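Local coordinates for glycinin A3B4 subunit (Glycine max, PDB 2D5F), which probably serves as an 11S globulin seed storage protein, a reserve of nitrogen and amino acids for the germinating seedling, and assembles into hexamers, at residues B[54-59]-B[235-240]; B[75-81]-B[130-136]. One frame throughout, in Å; residues are numbered along the deposited sequence.

From the N terminus the chain runs into strand 56-62, whose start forms one side of contact 1, and then through strand 75-80, the first side of contact 2. Strand 131-135 returns to close contact 2 as an antiparallel pair. Contact 1 closes much later, when strand 237-239 comes back to 54-59, so the loop of contact 2 is nested inside that of contact 1. The two meet in one curled sheet of the first cupin domain: strand 56-62 also pairs with 131-135, His58 N lying 2.8 Å from Thr133 O in a probable hydrogen bond. Both contacts touch the same carbonate ion and pack against the second subunit.

Contact 1 (B[54-59]-B[235-240]); sequences RNGLHL and KQIVTV. With CO3 (carbonate ion), chain E.
Val238 O is held by two successive residues of the facing strand. Leu57 N makes the shorter bond, 2.7 Å to Val238 O, arriving nearly along the C=O axis, while Gly56 CA adds a C-H...O contact at 3.4 Å to Val238 O. Val238 N answers with a bond to Leu57 O, which completes the hydrogen-bonded pair. On either side of this pair Leu59 N donates to Gln236 O and Val240 N to Asn55 O, the latter almost straight, with 171° at the hydrogen.

The beta-branched residues at 237-240 suit an extended chain, and their branches sort to two faces. On one, Leu57 and Val238 lie side by side, with Leu57 CB 3.9 Å from Val238 CG2. Val240 comes in at a slant, its CG2 3.7 Å from Leu57 CB, and Leu59 crosses Val238 at about a right angle. Asn469 and Ser470 of the second subunit pack against this apolar group. The pairing adds strand 237-239 to strand 56-62, which also bonds to strand 131-135 in the curled sheet of the N-terminal cupin barrel.

The other face carries His58 and Ile237. With CG anti to the backbone N (chi1 -174°), the imidazole is directed to the carbonate: His58 ND1 donates to O1 of the ion at 2.7 Å, with 163° at the hydrogen. Its edge also lies near Gln236 O, 3.5 Å from His58 CD2, while Ile237 CG1 approaches the ring obliquely. Histidine suits this place because both ring nitrogens find partners, ND1 the ion and NE2 the hydroxyl of Tyr164, and two bonds on different sides of the ring should hold its rotation. Near the Arg54 end, a water joins the two segments, donating to Arg54 O at 2.6 Å and accepting from Thr239 OG1.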
ATOM      1  N   ARG B  54     -43.439  12.631   1.795  1.00 32.10           N
ATOM      2  CA  ARG B  54     -43.217  13.985   2.291  1.00 31.99           C
ATOM      3  C   ARG B  54     -42.977  13.940   3.799  1.00 30.96           C
ATOM      4  O   ARG B  54     -43.732  13.300   4.539  1.00 27.25           O
ATOM      5  CB  ARG B  54     -44.431  14.860   1.964  0.50 33.48           C
ATOM      6  CG  ARG B  54     -44.209  16.352   2.128  0.50 30.63           C
ATOM      7  CD  ARG B  54     -45.257  17.125   1.342  0.50 36.04           C
ATOM      8  NE  ARG B  54     -45.110  18.572   1.475  0.50 39.25           N
ATOM      9  CZ  ARG B  54     -45.303  19.242   2.606  0.50 34.56           C
ATOM     10  NH1 ARG B  54     -45.651  18.597   3.713  0.50 29.28           N
ATOM     11  NH2 ARG B  54     -45.154  20.558   2.630  0.50 33.61           N
ATOM     12  N   ASN B  55     -41.921  14.612   4.246  1.00 25.55           N
ATOM     13  CA  ASN B  55     -41.559  14.643   5.661  1.00 30.15           C
ATOM     14  C   ASN B  55     -41.217  13.247   6.181  1.00 29.87           C
ATOM     15  O   ASN B  55     -41.220  13.009   7.389  1.00 26.92           O
ATOM     16  CB  ASN B  55     -42.703  15.224   6.504  1.00 32.21           C
ATOM     17  CG  ASN B  55     -42.858  16.728   6.343  1.00 36.87           C
ATOM     18  OD1 ASN B  55     -43.640  17.353   7.057  1.00 45.20           O
ATOM     19  ND2 ASN B  55     -42.121  17.315   5.405  1.00 35.86           N
ATOM     20  N   GLY B  56     -40.920  12.327   5.267  1.00 26.16           N
ATOM     21  CA  GLY B  56     -40.594  10.969   5.668  1.00 28.27           C
ATOM     22  C   GLY B  56     -39.206  10.816   6.267  1.00 30.82           C
ATOM     23  O   GLY B  56     -38.228  11.325   5.722  1.00 26.52           O
ATOM     24  N   LEU B  57     -39.127  10.109   7.392  1.00 25.36           N
ATOM     25  CA  LEU B  57     -37.866   9.878   8.079  1.00 27.87           C
ATOM     26  C   LEU B  57     -37.603   8.386   8.254  1.00 23.90           C
ATOM     27  O   LEU B  57     -38.365   7.678   8.912  1.00 26.20           O
ATOM     28  CB  LEU B  57     -37.875  10.558   9.452  1.00 16.91           C
ATOM     29  CG  LEU B  57     -36.737  10.220  10.425  1.00 26.62           C
ATOM     30  CD1 LEU B  57     -35.412  10.784   9.927  1.00 23.76           C
ATOM     31  CD2 LEU B  57     -37.058  10.801  11.796  1.00 26.59           C
ATOM     32  N   HIS B  58     -36.521   7.911   7.650  1.00 28.52           N
ATOM     33  CA  HIS B  58     -36.151   6.510   7.764  1.00 25.41           C
ATOM     34  C   HIS B  58     -35.341   6.396   9.052  1.00 20.45           C
ATOM     35  O   HIS B  58     -34.230   6.913   9.140  1.00 19.85           O
ATOM     36  CB  HIS B  58     -35.310   6.094   6.555  1.00 27.70           C
ATOM     37  CG  HIS B  58     -34.988   4.634   6.515  1.00 25.01           C
ATOM     38  ND1 HIS B  58     -34.146   4.086   5.572  1.00 23.75           N
ATOM     39  CD2 HIS B  58     -35.409   3.604   7.287  1.00 25.54           C
ATOM     40  CE1 HIS B  58     -34.062   2.783   5.766  1.00 31.26           C
ATOM     41  NE2 HIS B  58     -34.820   2.465   6.800  1.00 27.02           N
ATOM     42  N   LEU B  59     -35.909   5.726  10.048  1.00 20.22           N
ATOM     43  CA  LEU B  59     -35.259   5.567  11.346  1.00 20.98           C
ATOM     44  C   LEU B  59     -33.862   4.953  11.255  1.00 23.43           C
ATOM     45  O   LEU B  59     -33.602   4.066  10.439  1.00 20.01           O
ATOM     46  CB  LEU B  59     -36.143   4.738  12.278  1.00 23.37           C
ATOM     47  CG  LEU B  59     -37.562   5.298  12.477  1.00 28.70           C
ATOM     48  CD1 LEU B  59     -38.308   4.461  13.508  1.00 28.99           C
ATOM     49  CD2 LEU B  59     -37.487   6.752  12.928  1.00 19.12           C
ATOM     50  N   LYS B 235     -43.732   1.883  12.398  1.00 28.27           N
ATOM     51  CA  LYS B 235     -42.792   1.051  11.645  1.00 33.44           C
ATOM     52  C   LYS B 235     -41.520   1.844  11.321  1.00 31.15           C
ATOM     53  O   LYS B 235     -41.371   2.976  11.787  1.00 28.11           O
ATOM     54  CB  LYS B 235     -43.452   0.485  10.379  1.00 34.14           C
ATOM     55  CG  LYS B 235     -44.650  -0.420  10.711  1.00 41.08           C
ATOM     56  CD  LYS B 235     -45.266  -1.073   9.482  1.00 43.31           C
ATOM     57  CE  LYS B 235     -46.616  -1.710   9.812  1.00 40.17           C
ATOM     58  NZ  LYS B 235     -46.542  -2.657  10.966  1.00 43.59           N
ATOM     59  N   GLN B 236     -40.621   1.254  10.530  1.00 31.34           N
ATOM     60  CA  GLN B 236     -39.318   1.857  10.199  1.00 25.70           C
ATOM     61  C   GLN B 236     -39.214   3.203   9.471  1.00 27.06           C
ATOM     62  O   GLN B 236     -38.145   3.820   9.462  1.00 25.80           O
ATOM     63  CB  GLN B 236     -38.452   0.829   9.458  1.00 22.65           C
ATOM     64  CG  GLN B 236     -39.138   0.165   8.294  1.00 28.30           C
ATOM     65  CD  GLN B 236     -39.645  -1.220   8.642  1.00 33.19           C
ATOM     66  OE1 GLN B 236     -39.043  -2.227   8.263  1.00 30.72           O
ATOM     67  NE2 GLN B 236     -40.750  -1.279   9.377  1.00 21.02           N
ATOM     68  N   ILE B 237     -40.286   3.646   8.828  1.00 22.46           N
ATOM     69  CA  ILE B 237     -40.264   4.941   8.156  1.00 25.15           C
ATOM     70  C   ILE B 237     -41.440   5.728   8.717  1.00 26.90           C
ATOM     71  O   ILE B 237     -42.600   5.344   8.547  1.00 29.74           O
ATOM     72  CB  ILE B 237     -40.411   4.822   6.624  1.00 26.53           C
ATOM     73  CG1 ILE B 237     -39.227   4.045   6.040  1.00 30.27           C
ATOM     74  CG2 ILE B 237     -40.452   6.212   6.000  1.00 27.42           C
ATOM     75  CD1 ILE B 237     -39.252   3.937   4.525  1.00 21.30           C
ATOM     76  N   VAL B 238     -41.133   6.820   9.400  1.00 21.74           N
ATOM     77  CA  VAL B 238     -42.162   7.637  10.018  1.00 30.22           C
ATOM     78  C   VAL B 238     -42.341   9.000   9.359  1.00 35.38           C
ATOM     79  O   VAL B 238     -41.478   9.465   8.607  1.00 34.11           O
ATOM     80  CB  VAL B 238     -41.837   7.860  11.499  1.00 25.94           C
ATOM     81  CG1 VAL B 238     -41.581   6.518  12.174  1.00 28.56           C
ATOM     82  CG2 VAL B 238     -40.626   8.777  11.633  1.00 22.17           C
ATOM     83  N   THR B 239     -43.474   9.633   9.648  1.00 28.53           N
ATOM     84  CA  THR B 239     -43.762  10.955   9.120  1.00 30.16           C
ATOM     85  C   THR B 239     -43.477  11.956  10.233  1.00 32.85           C
ATOM     86  O   THR B 239     -43.993  11.821  11.344  1.00 32.69           O
ATOM     87  CB  THR B 239     -45.236  11.092   8.701  1.00 29.31           C
ATOM     88  OG1 THR B 239     -45.521  10.169   7.643  1.00 24.78           O
ATOM     89  CG2 THR B 239     -45.518  12.509   8.227  1.00 29.42           C
ATOM     90  N   VAL B 240     -42.643  12.947   9.935  1.00 25.46           N
ATOM     91  CA  VAL B 240     -42.300  13.967  10.916  1.00 31.67           C
ATOM     92  C   VAL B 240     -43.286  15.120  10.750  1.00 38.16           C
ATOM     93  O   VAL B 240     -43.184  15.910   9.807  1.00 30.64           O
ATOM     94  CB  VAL B 240     -40.857  14.490  10.711  1.00 30.88           C
ATOM     95  CG1 VAL B 240     -40.511  15.509  11.794  1.00 24.77           C
ATOM     96  CG2 VAL B 240     -39.875  13.329  10.743  1.00 24.29           C
TER
HETATM   97  C   CO3 E 502     -32.810   5.047   2.575  1.00 28.82           C
HETATM   98  O1  CO3 E 502     -33.324   5.651   3.569  1.00 27.71           O
HETATM   99  O2  CO3 E 502     -32.173   3.954   2.769  1.00 45.26           O
HETATM  100  O3  CO3 E 502     -32.935   5.543   1.391  1.00 50.58           O
HETATM  101  O   HOH W   1     -43.993  10.824   5.362  1.00 37.16           O

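Contact 2 (B[75-81]-B[130-136]); sequences KGAIGFA and PYWTYNT. With CO3 (carbonate ion), chain E.
The pocket of the N-terminal cupin domain that holds a carbonate ion, probably from the crystallisation liquor, is lined by one face of this antiparallel pair, where Ile78 meets Thr133 and Tyr131. Backbone bonds pair Ala77 with Tyr134 and Gly79 with Trp132 in both directions. Tyr131 OH donates to O2 of the ion at 2.9 Å, the oxygen lying in the plane of the ring at its edge. Thr133 OG1 gives a short bond of 2.5 Å to carbonate O1; His58 and Arg50 are further donors. Ile78 backs both residues with apolar carbon, its CD1 3.8 Å from Tyr131 CD2 and its CG1 against Thr133 CG2.

On the opposite face the indole of Trp132 folds back over Gly79. Its chi1 of 57° sets CG between the backbone N and the carbonyl carbon, and Gly79 CA makes a CH-pi contact 4.0 Å from the centroid of the five-membered ring. Glycine suits this spot, since a CB would clash with Trp132 CZ2. Trp132 NE1 donates at 2.9 Å to a water that in turn donates to Phe80 O. Were the indole cut back to an alanine here, Gly79 CA would lose its ring face, and the water, without its N-H donor, would probably be held less firmly. At the Lys75 end, Lys75 NZ donates to Thr136 OG1 at 3.0 Å.

An antiparallel pair with one face turned to a pocket within the barrel is the arrangement of the cupin fold.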
ATOM      1  N   LYS B  75     -35.349  14.673  -3.157  1.00 29.53           N
ATOM      2  CA  LYS B  75     -34.172  15.204  -2.495  1.00 28.32           C
ATOM      3  C   LYS B  75     -34.312  15.091  -0.985  1.00 30.96           C
ATOM      4  O   LYS B  75     -35.415  15.162  -0.438  1.00 26.63           O
ATOM      5  CB  LYS B  75     -33.958  16.666  -2.897  1.00 32.86           C
ATOM      6  CG  LYS B  75     -34.982  17.633  -2.341  1.00 35.29           C
ATOM      7  CD  LYS B  75     -34.702  19.044  -2.848  1.00 44.48           C
ATOM      8  CE  LYS B  75     -35.501  20.099  -2.083  1.00 50.25           C
ATOM      9  NZ  LYS B  75     -34.996  20.307  -0.689  1.00 50.76           N
ATOM     10  N   GLY B  76     -33.187  14.914  -0.309  1.00 23.07           N
ATOM     11  CA  GLY B  76     -33.223  14.789   1.129  1.00 24.66           C
ATOM     12  C   GLY B  76     -31.854  14.904   1.758  1.00 25.67           C
ATOM     13  O   GLY B  76     -30.907  15.424   1.163  1.00 28.49           O
ATOM     14  N   ALA B  77     -31.752  14.403   2.977  1.00 28.40           N
ATOM     15  CA  ALA B  77     -30.507  14.458   3.711  1.00 25.24           C
ATOM     16  C   ALA B  77     -30.272  13.126   4.388  1.00 28.15           C
ATOM     17  O   ALA B  77     -31.212  12.455   4.803  1.00 26.02           O
ATOM     18  CB  ALA B  77     -30.573  15.564   4.753  1.00 21.03           C
ATOM     19  N   ILE B  78     -29.008  12.745   4.490  1.00 26.84           N
ATOM     20  CA  ILE B  78     -28.642  11.504   5.140  1.00 23.13           C
ATOM     21  C   ILE B  78     -27.594  11.837   6.191  1.00 20.78           C
ATOM     22  O   ILE B  78     -26.728  12.686   5.971  1.00 24.24           O
ATOM     23  CB  ILE B  78     -28.054  10.489   4.133  1.00 22.05           C
ATOM     24  CG1 ILE B  78     -27.588   9.230   4.877  1.00 17.77           C
ATOM     25  CG2 ILE B  78     -26.906  11.136   3.356  1.00 19.20           C
ATOM     26  CD1 ILE B  78     -27.183   8.076   3.962  1.00 19.37           C
ATOM     27  N   GLY B  79     -27.688  11.181   7.340  1.00 22.52           N
ATOM     28  CA  GLY B  79     -26.729  11.413   8.394  1.00 21.72           C
ATOM     29  C   GLY B  79     -26.206  10.089   8.909  1.00 24.37           C
ATOM     30  O   GLY B  79     -26.970   9.138   9.056  1.00 24.04           O
ATOM     31  N   PHE B  80     -24.902  10.017   9.158  1.00 17.79           N
ATOM     32  CA  PHE B  80     -24.304   8.798   9.677  1.00 20.47           C
ATOM     33  C   PHE B  80     -23.815   9.026  11.095  1.00 17.83           C
ATOM     34  O   PHE B  80     -23.665  10.165  11.536  1.00 25.25           O
ATOM     35  CB  PHE B  80     -23.096   8.370   8.843  1.00 19.60           C
ATOM     36  CG  PHE B  80     -23.396   8.139   7.394  1.00 21.36           C
ATOM     37  CD1 PHE B  80     -23.463   9.206   6.510  1.00 20.09           C
ATOM     38  CD2 PHE B  80     -23.554   6.847   6.905  1.00 16.56           C
ATOM     39  CE1 PHE B  80     -23.675   8.989   5.158  1.00 24.23           C
ATOM     40  CE2 PHE B  80     -23.766   6.621   5.555  1.00 15.14           C
ATOM     41  CZ  PHE B  80     -23.825   7.692   4.678  1.00 14.15           C
ATOM     42  N   ALA B  81     -23.560   7.933  11.804  1.00 21.37           N
ATOM     43  CA  ALA B  81     -23.036   8.007  13.160  1.00 22.93           C
ATOM     44  C   ALA B  81     -21.686   7.277  13.172  1.00 20.51           C
ATOM     45  O   ALA B  81     -21.629   6.081  13.431  1.00 19.37           O
ATOM     46  CB  ALA B  81     -24.005   7.349  14.157  1.00 19.79           C
ATOM     47  N   PRO B 130     -24.303   3.265  11.535  1.00 18.00           N
ATOM     48  CA  PRO B 130     -25.713   3.677  11.584  1.00 19.81           C
ATOM     49  C   PRO B 130     -25.978   4.845  10.636  1.00 20.24           C
ATOM     50  O   PRO B 130     -25.130   5.722  10.471  1.00 19.67           O
ATOM     51  CB  PRO B 130     -25.907   4.111  13.037  1.00 17.71           C
ATOM     52  CG  PRO B 130     -24.785   3.427  13.784  1.00 21.69           C
ATOM     53  CD  PRO B 130     -23.638   3.528  12.822  1.00 17.16           C
ATOM     54  N   TYR B 131     -27.151   4.857  10.015  1.00 14.87           N
ATOM     55  CA  TYR B 131     -27.511   5.959   9.133  1.00 21.38           C
ATOM     56  C   TYR B 131     -29.020   6.157   9.152  1.00 21.55           C
ATOM     57  O   TYR B 131     -29.775   5.216   9.418  1.00 21.37           O
ATOM     58  CB  TYR B 131     -27.067   5.697   7.689  1.00 21.72           C
ATOM     59  CG  TYR B 131     -28.019   4.822   6.907  1.00 27.46           C
ATOM     60  CD1 TYR B 131     -28.056   3.443   7.108  1.00 18.61           C
ATOM     61  CD2 TYR B 131     -28.911   5.379   5.984  1.00 25.33           C
ATOM     62  CE1 TYR B 131     -28.953   2.638   6.409  1.00 26.36           C
ATOM     63  CE2 TYR B 131     -29.819   4.576   5.280  1.00 24.51           C
ATOM     64  CZ  TYR B 131     -29.830   3.213   5.498  1.00 22.48           C
ATOM     65  OH  TYR B 131     -30.700   2.414   4.801  1.00 26.51           O
ATOM     66  N   TRP B 132     -29.437   7.393   8.877  1.00 22.30           N
ATOM     67  CA  TRP B 132     -30.848   7.765   8.810  1.00 23.11           C
ATOM     68  C   TRP B 132     -30.997   8.735   7.643  1.00 22.34           C
ATOM     69  O   TRP B 132     -30.044   9.424   7.276  1.00 22.14           O
ATOM     70  CB  TRP B 132     -31.312   8.445  10.105  1.00 21.16           C
ATOM     71  CG  TRP B 132     -30.524   9.666  10.483  1.00 22.65           C
ATOM     72  CD1 TRP B 132     -29.430   9.716  11.301  1.00 19.06           C
ATOM     73  CD2 TRP B 132     -30.732  11.002  10.012  1.00 26.36           C
ATOM     74  NE1 TRP B 132     -28.939  10.998  11.363  1.00 21.70           N
ATOM     75  CE2 TRP B 132     -29.716  11.809  10.579  1.00 24.46           C
ATOM     76  CE3 TRP B 132     -31.673  11.599   9.160  1.00 25.96           C
ATOM     77  CZ2 TRP B 132     -29.615  13.185  10.325  1.00 26.26           C
ATOM     78  CZ3 TRP B 132     -31.573  12.973   8.907  1.00 26.99           C
ATOM     79  CH2 TRP B 132     -30.547  13.746   9.486  1.00 19.51           C
ATOM     80  N   THR B 133     -32.183   8.773   7.046  1.00 23.10           N
ATOM     81  CA  THR B 133     -32.432   9.673   5.922  1.00 23.77           C
ATOM     82  C   THR B 133     -33.765  10.390   6.105  1.00 26.24           C
ATOM     83  O   THR B 133     -34.667   9.881   6.771  1.00 23.16           O
ATOM     84  CB  THR B 133     -32.457   8.915   4.587  1.00 23.74           C
ATOM     85  OG1 THR B 133     -33.527   7.967   4.601  1.00 23.65           O
ATOM     86  CG2 THR B 133     -31.129   8.182   4.360  1.00 25.66           C
ATOM     87  N   TYR B 134     -33.885  11.565   5.499  1.00 24.90           N
ATOM     88  CA  TYR B 134     -35.090  12.368   5.617  1.00 26.33           C
ATOM     89  C   TYR B 134     -35.389  13.083   4.307  1.00 27.84           C
ATOM     90  O   TYR B 134     -34.484  13.595   3.649  1.00 25.49           O
ATOM     91  CB  TYR B 134     -34.905  13.400   6.733  1.00 22.98           C
ATOM     92  CG  TYR B 134     -36.017  14.414   6.836  1.00 23.62           C
ATOM     93  CD1 TYR B 134     -37.268  14.053   7.327  1.00 28.58           C
ATOM     94  CD2 TYR B 134     -35.822  15.737   6.433  1.00 27.88           C
ATOM     95  CE1 TYR B 134     -38.300  14.977   7.417  1.00 37.60           C
ATOM     96  CE2 TYR B 134     -36.851  16.674   6.518  1.00 36.36           C
ATOM     97  CZ  TYR B 134     -38.087  16.284   7.010  1.00 37.67           C
ATOM     98  OH  TYR B 134     -39.120  17.187   7.089  1.00 41.47           O
ATOM     99  N   ASN B 135     -36.666  13.109   3.940  1.00 24.60           N
ATOM    100  CA  ASN B 135     -37.117  13.762   2.720  1.00 25.85           C
ATOM    101  C   ASN B 135     -37.260  15.249   3.021  1.00 27.16           C
ATOM    102  O   ASN B 135     -38.048  15.640   3.881  1.00 29.19           O
ATOM    103  CB  ASN B 135     -38.464  13.171   2.298  1.00 22.57           C
ATOM    104  CG  ASN B 135     -38.931  13.676   0.954  1.00 21.83           C
ATOM    105  OD1 ASN B 135     -39.879  13.134   0.378  1.00 30.15           O
ATOM    106  ND2 ASN B 135     -38.276  14.715   0.443  1.00 21.42           N
ATOM    107  N   THR B 136     -36.484  16.070   2.324  1.00 25.77           N
ATOM    108  CA  THR B 136     -36.516  17.517   2.523  1.00 29.56           C
ATOM    109  C   THR B 136     -37.338  18.237   1.454  1.00 32.78           C
ATOM    110  O   THR B 136     -37.429  19.465   1.464  1.00 33.42           O
ATOM    111  CB  THR B 136     -35.104  18.113   2.476  1.00 29.81           C
ATOM    112  OG1 THR B 136     -34.570  17.939   1.159  1.00 29.05           O
ATOM    113  CG2 THR B 136     -34.192  17.433   3.487  1.00 29.66           C
TER
HETATM  114  C   CO3 E 502     -32.810   5.047   2.575  1.00 28.82           C
HETATM  115  O1  CO3 E 502     -33.324   5.651   3.569  1.00 27.71           O
HETATM  116  O2  CO3 E 502     -32.173   3.954   2.769  1.00 45.26           O
HETATM  117  O3  CO3 E 502     -32.935   5.543   1.391  1.00 50.58           O
HETATM  118  O   HOH W   2     -26.255  11.709  12.230  1.00 23.22           O